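PDB 7LNK: capsid protein from Bocavirus gorilla/GBoV1/2009, which forms the T=1 icosahedral shell of this parvovirus from sixty copies and probably encloses its single-stranded DNA genome. Local coordinates for residues A[93-98]-A[208-213]; A[21-26]-A[446-451]; A[389-394]-A[408-413]. All blocks are in the same frame, centred on the assembly; numbering follows the deposited sequence.

Interaction 1 of 3, residues A[93-98]-A[208-213]; sequences AMLVKI and EFTFNF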
# COMPACT_ATOMS: atom_id res chain seq x y z
N ALA A 93 -8.40 68.58 -53.25
CA ALA A 93 -7.02 68.60 -52.82
C ALA A 93 -6.13 68.99 -53.99
O ALA A 93 -6.31 68.52 -55.11
CB ALA A 93 -6.59 67.25 -52.27
N MET A 94 -5.16 69.85 -53.71
CA MET A 94 -4.16 70.27 -54.68
C MET A 94 -2.82 69.67 -54.29
O MET A 94 -2.50 69.58 -53.11
CB MET A 94 -4.04 71.79 -54.75
CG MET A 94 -3.06 72.29 -55.77
SD MET A 94 -2.90 74.08 -55.81
CE MET A 94 -4.37 74.55 -56.70
N LEU A 95 -2.06 69.25 -55.28
CA LEU A 95 -0.69 68.82 -55.07
C LEU A 95 0.16 69.40 -56.19
O LEU A 95 -0.11 69.15 -57.36
CB LEU A 95 -0.58 67.29 -55.03
CG LEU A 95 0.74 66.67 -54.60
CD1 LEU A 95 0.46 65.41 -53.83
CD2 LEU A 95 1.58 66.33 -55.79
N VAL A 96 1.18 70.17 -55.83
CA VAL A 96 2.06 70.78 -56.80
C VAL A 96 3.48 70.31 -56.53
O VAL A 96 3.85 70.07 -55.38
CB VAL A 96 1.98 72.32 -56.77
CG1 VAL A 96 0.60 72.78 -57.17
CG2 VAL A 96 2.28 72.81 -55.42
N LYS A 97 4.26 70.18 -57.59
CA LYS A 97 5.64 69.73 -57.51
C LYS A 97 6.49 70.62 -58.39
O LYS A 97 6.12 70.87 -59.54
CB LYS A 97 5.78 68.28 -57.96
CG LYS A 97 5.12 67.26 -57.07
CD LYS A 97 5.26 65.89 -57.66
CE LYS A 97 4.64 64.84 -56.78
NZ LYS A 97 4.72 63.50 -57.40
N ILE A 98 7.61 71.09 -57.87
CA ILE A 98 8.63 71.77 -58.66
C ILE A 98 9.83 70.84 -58.72
O ILE A 98 10.36 70.43 -57.68
CB ILE A 98 9.00 73.13 -58.07
CG1 ILE A 98 7.81 74.09 -58.12
CG2 ILE A 98 10.14 73.74 -58.83
CD1 ILE A 98 7.09 74.22 -56.82
N GLU A 208 7.73 69.64 -53.21
CA GLU A 208 6.32 69.43 -53.47
C GLU A 208 5.49 70.05 -52.36
O GLU A 208 5.96 70.18 -51.22
CB GLU A 208 5.98 67.95 -53.60
CG GLU A 208 6.20 67.15 -52.35
CD GLU A 208 5.97 65.68 -52.56
OE1 GLU A 208 5.35 65.32 -53.58
OE2 GLU A 208 6.42 64.88 -51.72
N PHE A 209 4.27 70.43 -52.69
CA PHE A 209 3.39 71.15 -51.79
C PHE A 209 1.98 70.59 -51.93
O PHE A 209 1.49 70.41 -53.04
CB PHE A 209 3.38 72.64 -52.12
CG PHE A 209 4.72 73.27 -52.03
CD1 PHE A 209 5.22 73.71 -50.83
CD2 PHE A 209 5.51 73.39 -53.16
CE1 PHE A 209 6.46 74.27 -50.75
CE2 PHE A 209 6.75 73.96 -53.08
CZ PHE A 209 7.22 74.40 -51.88
N THR A 210 1.34 70.32 -50.80
CA THR A 210 -0.02 69.83 -50.78
C THR A 210 -0.92 70.89 -50.17
O THR A 210 -0.49 71.64 -49.29
CB THR A 210 -0.14 68.53 -49.99
OG1 THR A 210 0.29 68.75 -48.64
CG2 THR A 210 0.73 67.46 -50.61
N PHE A 211 -2.15 70.95 -50.64
CA PHE A 211 -3.15 71.86 -50.09
C PHE A 211 -4.50 71.17 -50.10
O PHE A 211 -4.87 70.53 -51.08
CB PHE A 211 -3.22 73.15 -50.90
CG PHE A 211 -4.26 74.10 -50.41
CD1 PHE A 211 -4.01 74.91 -49.32
CD2 PHE A 211 -5.48 74.19 -51.03
CE1 PHE A 211 -4.96 75.77 -48.87
CE2 PHE A 211 -6.44 75.05 -50.57
CZ PHE A 211 -6.17 75.85 -49.50
N ASN A 212 -5.22 71.30 -49.00
CA ASN A 212 -6.56 70.75 -48.87
C ASN A 212 -7.58 71.87 -48.91
O ASN A 212 -7.56 72.76 -48.06
CB ASN A 212 -6.71 69.95 -47.58
CG ASN A 212 -5.85 68.72 -47.56
OD1 ASN A 212 -5.12 68.48 -46.60
ND2 ASN A 212 -5.95 67.91 -48.60
N PHE A 213 -8.46 71.83 -49.90
CA PHE A 213 -9.58 72.75 -49.99
C PHE A 213 -10.68 72.31 -49.05
O PHE A 213 -10.96 71.12 -48.91
CB PHE A 213 -10.13 72.77 -51.41
CG PHE A 213 -9.20 73.31 -52.43
CD1 PHE A 213 -9.17 74.65 -52.72
CD2 PHE A 213 -8.32 72.47 -53.08
CE1 PHE A 213 -8.32 75.14 -53.66
CE2 PHE A 213 -7.46 72.96 -54.02
CZ PHE A 213 -7.45 74.29 -54.31
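Met94 with Phe211 and Val96 with Phe209 are the hydrogen-bonded pairs of an antiparallel ladder whose strands run at 169° to each other. Each pair is closed by two backbone bonds, among them Met94 N to Phe211 O at 2.7 Å and Val96 N to Phe209 O at 2.8 Å. Leu95 with Thr210 lies between them, and Ala93 with Asn212 and Lys97 with Glu208 flank them, all non-hydrogen-bonded pairs.

Apolar packing gathers on the face of Met94, Val96, Phe209 and Phe211. Val96 CG2 lies 3.5 Å from Phe209 CB, and Ile98 CD1 reaches the edge of the same ring at CE2, 3.8 Å away. With its CG opposite the carbonyl carbon (chi1 -65°), Phe213 swings its ring back to Met94, CE2 standing 3.7 Å from Met94 CB. One face of the Phe213 ring also receives the edge atom CE2 of Phe211.

The other face is more polar. Lys97 and Glu208 extend side by side, Glu208 OE1 resting 3.3 Å from Lys97 CE. Lys97 NZ and Glu208 OE1, 4.3 Å apart, are too far for a salt bridge, though their opposite charges probably attract. Leu95 CD1 meets the methyl CG2 of Thr210 alongside it.

Val96, Ile98 and Phe209 pack on Ile416 of the facing sheet, and the more polar face looks to the particle interior, the two-faced pattern of neighbouring strands D and G in the viral jelly-roll barrel.

Interaction 2 of 3, residues A[21-26]-A[446-451]; sequences YVITKN and EIVWEV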
# COMPACT_ATOMS: atom_id res chain seq x y z
N TYR A 21 -15.60 62.23 -58.12
CA TYR A 21 -14.41 63.06 -58.17
C TYR A 21 -13.87 63.13 -59.59
O TYR A 21 -14.13 62.26 -60.42
CB TYR A 21 -13.32 62.56 -57.21
CG TYR A 21 -12.77 61.20 -57.56
CD1 TYR A 21 -11.69 61.07 -58.40
CD2 TYR A 21 -13.34 60.05 -57.04
CE1 TYR A 21 -11.19 59.83 -58.73
CE2 TYR A 21 -12.85 58.82 -57.36
CZ TYR A 21 -11.77 58.71 -58.20
OH TYR A 21 -11.27 57.47 -58.52
N VAL A 22 -13.11 64.19 -59.84
CA VAL A 22 -12.35 64.35 -61.07
C VAL A 22 -10.94 64.75 -60.69
O VAL A 22 -10.74 65.60 -59.82
CB VAL A 22 -12.98 65.41 -62.01
CG1 VAL A 22 -12.10 65.64 -63.21
CG2 VAL A 22 -14.35 64.97 -62.45
N ILE A 23 -9.95 64.12 -61.32
CA ILE A 23 -8.55 64.42 -61.07
C ILE A 23 -7.98 65.04 -62.33
O ILE A 23 -7.94 64.39 -63.38
CB ILE A 23 -7.76 63.17 -60.68
CG1 ILE A 23 -8.26 62.60 -59.37
CG2 ILE A 23 -6.30 63.51 -60.55
CD1 ILE A 23 -7.71 61.25 -59.07
N THR A 24 -7.53 66.28 -62.23
CA THR A 24 -6.85 66.96 -63.33
C THR A 24 -5.37 67.02 -63.02
O THR A 24 -4.98 67.30 -61.88
CB THR A 24 -7.41 68.37 -63.54
OG1 THR A 24 -7.26 69.13 -62.34
CG2 THR A 24 -8.86 68.31 -63.91
N LYS A 25 -4.54 66.76 -64.02
CA LYS A 25 -3.10 66.74 -63.88
C LYS A 25 -2.49 67.61 -64.96
O LYS A 25 -2.82 67.46 -66.14
CB LYS A 25 -2.56 65.32 -63.99
CG LYS A 25 -3.02 64.44 -62.88
CD LYS A 25 -2.48 63.06 -63.04
CE LYS A 25 -2.98 62.51 -64.34
NZ LYS A 25 -4.46 62.49 -64.34
N ASN A 26 -1.62 68.52 -64.56
CA ASN A 26 -1.04 69.47 -65.49
C ASN A 26 0.41 69.68 -65.13
O ASN A 26 0.72 69.92 -63.97
CB ASN A 26 -1.79 70.81 -65.46
CG ASN A 26 -3.16 70.72 -66.06
OD1 ASN A 26 -3.32 70.73 -67.27
ND2 ASN A 26 -4.17 70.61 -65.21
N GLU A 446 -1.54 68.68 -59.62
CA GLU A 446 -2.63 67.72 -59.58
C GLU A 446 -3.69 68.27 -58.64
O GLU A 446 -3.40 68.55 -57.48
CB GLU A 446 -2.18 66.35 -59.08
CG GLU A 446 -1.17 65.59 -59.94
CD GLU A 446 0.28 65.93 -59.62
OE1 GLU A 446 0.54 66.84 -58.80
OE2 GLU A 446 1.17 65.24 -60.15
N ILE A 447 -4.91 68.41 -59.13
CA ILE A 447 -6.04 68.79 -58.29
C ILE A 447 -7.08 67.69 -58.34
O ILE A 447 -7.41 67.19 -59.42
CB ILE A 447 -6.66 70.14 -58.70
CG1 ILE A 447 -5.66 71.27 -58.53
CG2 ILE A 447 -7.85 70.45 -57.82
CD1 ILE A 447 -6.15 72.55 -59.09
N VAL A 448 -7.57 67.30 -57.17
CA VAL A 448 -8.71 66.41 -57.05
C VAL A 448 -9.94 67.29 -56.91
O VAL A 448 -9.96 68.22 -56.10
CB VAL A 448 -8.57 65.46 -55.85
CG1 VAL A 448 -9.81 64.62 -55.72
CG2 VAL A 448 -7.35 64.60 -56.01
N TRP A 449 -10.95 67.03 -57.73
CA TRP A 449 -12.15 67.84 -57.80
C TRP A 449 -13.33 67.00 -57.38
O TRP A 449 -13.65 66.01 -58.05
CB TRP A 449 -12.36 68.35 -59.22
CG TRP A 449 -11.34 69.31 -59.70
CD1 TRP A 449 -10.19 69.01 -60.34
CD2 TRP A 449 -11.42 70.73 -59.65
NE1 TRP A 449 -9.51 70.16 -60.65
CE2 TRP A 449 -10.25 71.23 -60.24
CE3 TRP A 449 -12.35 71.63 -59.14
CZ2 TRP A 449 -10.00 72.58 -60.35
CZ3 TRP A 449 -12.10 72.97 -59.25
CH2 TRP A 449 -10.93 73.44 -59.84
N GLU A 450 -13.99 67.38 -56.30
CA GLU A 450 -15.18 66.67 -55.87
C GLU A 450 -16.35 67.09 -56.74
O GLU A 450 -16.61 68.28 -56.91
CB GLU A 450 -15.46 66.95 -54.40
CG GLU A 450 -16.61 66.17 -53.84
CD GLU A 450 -16.82 66.44 -52.38
OE1 GLU A 450 -16.09 67.28 -51.82
OE2 GLU A 450 -17.73 65.83 -51.78
N VAL A 451 -17.06 66.11 -57.30
CA VAL A 451 -18.12 66.38 -58.26
C VAL A 451 -19.39 65.64 -57.85
O VAL A 451 -19.37 64.73 -57.02
CB VAL A 451 -17.72 65.99 -59.70
CG1 VAL A 451 -16.58 66.84 -60.18
CG2 VAL A 451 -17.35 64.56 -59.77
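Strands 21-26 and 446-451 pair antiparallel at 158°, with two backbone bonds each between Val22 and Trp449 and between Thr24 and Ile447; Thr24 N reaches Ile447 O at 3.0 Å.

A fifth bond joins side chains: the indole NE1 of Trp449 donates to Thr24 OG1 at 3.0 Å, with an N-H...O angle of 144°. The hydroxyl lies almost in the indole plane, at the ring's edge. Thr24 brings it there because OG1 stands between the backbone N and the carbonyl carbon (chi1 59°). Ile447 CG2, from the same strand as the indole, sits over one face near its rim.

Beta-branched residues, suited to extended chain, make most of the remaining apolar contacts. The side chains of Val22 and Val451 cross at about a right angle, Val22 CG2 3.7 Å from Val451 CG1. On the reverse side Ile23 CG1 lies alongside Val448 CG2 at 4.0 Å, and the aliphatic parts of Lys25 and Glu446 touch through their CG atoms. Glu450 turns its carboxylate to a salt bridge with Arg90.

Since Trp449 and Thr24 are both buried, their mutual bond satisfies the indole N-H inside an otherwise apolar layer, probably fixes the rotation of the ring, and may add specificity to the pairing of strands B and I.

Interaction 3 of 3, residues A[389-394]-A[408-413]; sequences CKKPRA and AMDHPP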
# COMPACT_ATOMS: atom_id res chain seq x y z
N CYS A 389 -10.43 83.58 -54.74
CA CYS A 389 -9.79 84.83 -54.38
C CYS A 389 -9.50 84.81 -52.89
O CYS A 389 -9.99 83.97 -52.14
CB CYS A 389 -10.65 86.05 -54.74
SG CYS A 389 -12.31 86.08 -54.09
N LYS A 390 -8.66 85.75 -52.47
CA LYS A 390 -8.30 85.88 -51.06
C LYS A 390 -9.36 86.72 -50.35
O LYS A 390 -9.64 87.84 -50.76
CB LYS A 390 -6.92 86.52 -50.93
CG LYS A 390 -6.48 86.73 -49.51
CD LYS A 390 -6.41 85.44 -48.76
CE LYS A 390 -5.64 85.58 -47.47
NZ LYS A 390 -6.28 86.56 -46.57
N LYS A 391 -9.93 86.17 -49.32
CA LYS A 391 -10.88 86.91 -48.52
C LYS A 391 -10.15 87.73 -47.47
O LYS A 391 -9.28 87.19 -46.77
CB LYS A 391 -11.85 85.96 -47.83
CG LYS A 391 -12.89 86.65 -47.01
CD LYS A 391 -13.76 85.63 -46.35
CE LYS A 391 -14.76 86.29 -45.45
NZ LYS A 391 -15.59 85.28 -44.74
N PRO A 392 -10.46 89.01 -47.32
CA PRO A 392 -9.73 89.84 -46.35
C PRO A 392 -10.03 89.41 -44.92
O PRO A 392 -11.15 89.04 -44.59
CB PRO A 392 -10.26 91.25 -46.63
CG PRO A 392 -10.75 91.18 -48.03
CD PRO A 392 -11.35 89.83 -48.15
N ARG A 393 -9.01 89.47 -44.08
CA ARG A 393 -9.21 89.21 -42.66
C ARG A 393 -9.87 90.42 -42.03
O ARG A 393 -9.33 91.52 -42.07
CB ARG A 393 -7.88 88.91 -41.97
CG ARG A 393 -7.20 87.63 -42.38
CD ARG A 393 -5.90 87.49 -41.59
NE ARG A 393 -5.18 86.26 -41.89
CZ ARG A 393 -4.34 86.11 -42.91
NH1 ARG A 393 -4.11 87.13 -43.73
NH2 ARG A 393 -3.73 84.96 -43.10
N ALA A 394 -11.03 90.21 -41.42
CA ALA A 394 -11.78 91.33 -40.88
C ALA A 394 -12.72 90.83 -39.81
O ALA A 394 -13.04 89.64 -39.75
CB ALA A 394 -12.56 92.06 -41.97
N ALA A 408 -14.19 83.28 -52.67
CA ALA A 408 -13.38 83.89 -51.63
C ALA A 408 -13.18 82.92 -50.48
O ALA A 408 -14.15 82.33 -49.99
CB ALA A 408 -14.01 85.18 -51.13
N MET A 409 -11.94 82.76 -50.06
CA MET A 409 -11.60 81.88 -48.96
C MET A 409 -10.69 82.61 -47.99
O MET A 409 -9.90 83.46 -48.38
CB MET A 409 -10.90 80.62 -49.44
CG MET A 409 -11.78 79.71 -50.26
SD MET A 409 -10.90 78.21 -50.67
CE MET A 409 -9.83 78.81 -51.95
N ASP A 410 -10.83 82.27 -46.71
CA ASP A 410 -9.90 82.76 -45.71
C ASP A 410 -8.47 82.39 -46.09
O ASP A 410 -7.60 83.25 -46.21
CB ASP A 410 -10.26 82.22 -44.33
CG ASP A 410 -11.51 82.86 -43.77
OD1 ASP A 410 -11.90 83.92 -44.28
OD2 ASP A 410 -12.10 82.29 -42.83
N HIS A 411 -8.23 81.10 -46.27
CA HIS A 411 -6.95 80.67 -46.81
C HIS A 411 -7.14 80.00 -48.16
O HIS A 411 -7.63 78.86 -48.21
CB HIS A 411 -6.26 79.73 -45.83
CG HIS A 411 -5.88 80.39 -44.55
ND1 HIS A 411 -6.75 80.54 -43.50
CD2 HIS A 411 -4.73 81.00 -44.17
CE1 HIS A 411 -6.15 81.18 -42.52
NE2 HIS A 411 -4.92 81.47 -42.90
N PRO A 412 -6.77 80.65 -49.25
CA PRO A 412 -6.72 79.98 -50.53
C PRO A 412 -5.51 79.07 -50.60
O PRO A 412 -4.78 78.93 -49.61
CB PRO A 412 -6.60 81.14 -51.52
CG PRO A 412 -7.16 82.27 -50.82
CD PRO A 412 -6.72 82.10 -49.41
N PRO A 413 -5.27 78.42 -51.74
CA PRO A 413 -3.98 77.75 -51.92
C PRO A 413 -2.85 78.74 -51.73
O PRO A 413 -2.88 79.85 -52.26
CB PRO A 413 -4.05 77.23 -53.35
CG PRO A 413 -5.46 77.01 -53.57
CD PRO A 413 -6.21 78.06 -52.81
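Lys391, Ala408 and Cys389 give up the most surface where 389-394 runs beside 408-413. Lys391 is held first by its backbone: its N donates to Met409 O at 2.9 Å, approaching from above the carbonyl plane, 39° out of it. With CG anti to the backbone N (chi1 -178°) and the chain extended beyond it, the methylenes lie alongside Asp410. Lys391 CD passes 3.3 Å from Asp410 OD1, whereas NZ stays 4.0 Å from that oxygen, a long salt bridge.

Cys389 and Ala408 form a parallel bridge with both side chains on one face, Cys389 SG resting 3.5 Å from Ala408 CB; the small methyl allows this close fit and also touches Lys391 CB. Cys389 O accepts Met409 N at 3.1 Å. This two-stranded parallel sheet belongs to the long insertion between strands G and H of the jelly roll, the region that in parvoviruses builds much of the capsid surface.

Beyond the strands, Lys390 bends across Pro412, its CD 3.4 Å from Pro412 CD. Arg393 NH2 comes within 3.7 Å of His411 NE2, the guanidinium and imidazole planes 78° apart. A third subunit packs its Trp265 on Ala408 and Pro392, and the C-terminal Leu510 of that subunit makes a weak, long ion pair with Arg393.

From the N terminus, strand 21-26 comes first and waits some 420 residues for its partner 446-451, so interaction 2 closes a loop enclosing both other contacts. Within it, interaction 1 brings 93-98 to 208-213 across about 110 residues; interaction 3 follows in series, closing a short excursion between 394 and 408. Interactions 1 and 2 share one jelly-roll sheet, order B-I-D-G: strands 86-108 and 437-453 are neighbours, joined by a probable hydrogen bond from Leu95 N to Glu446 O. Interaction 3 meets this sheet through Pro412 and Pro413, which pack on Phe211 and Phe213 of interaction 1, joining the G-H insertion to the barrel; interaction 2 stays about 7 Å from interaction 3 at the nearest atoms.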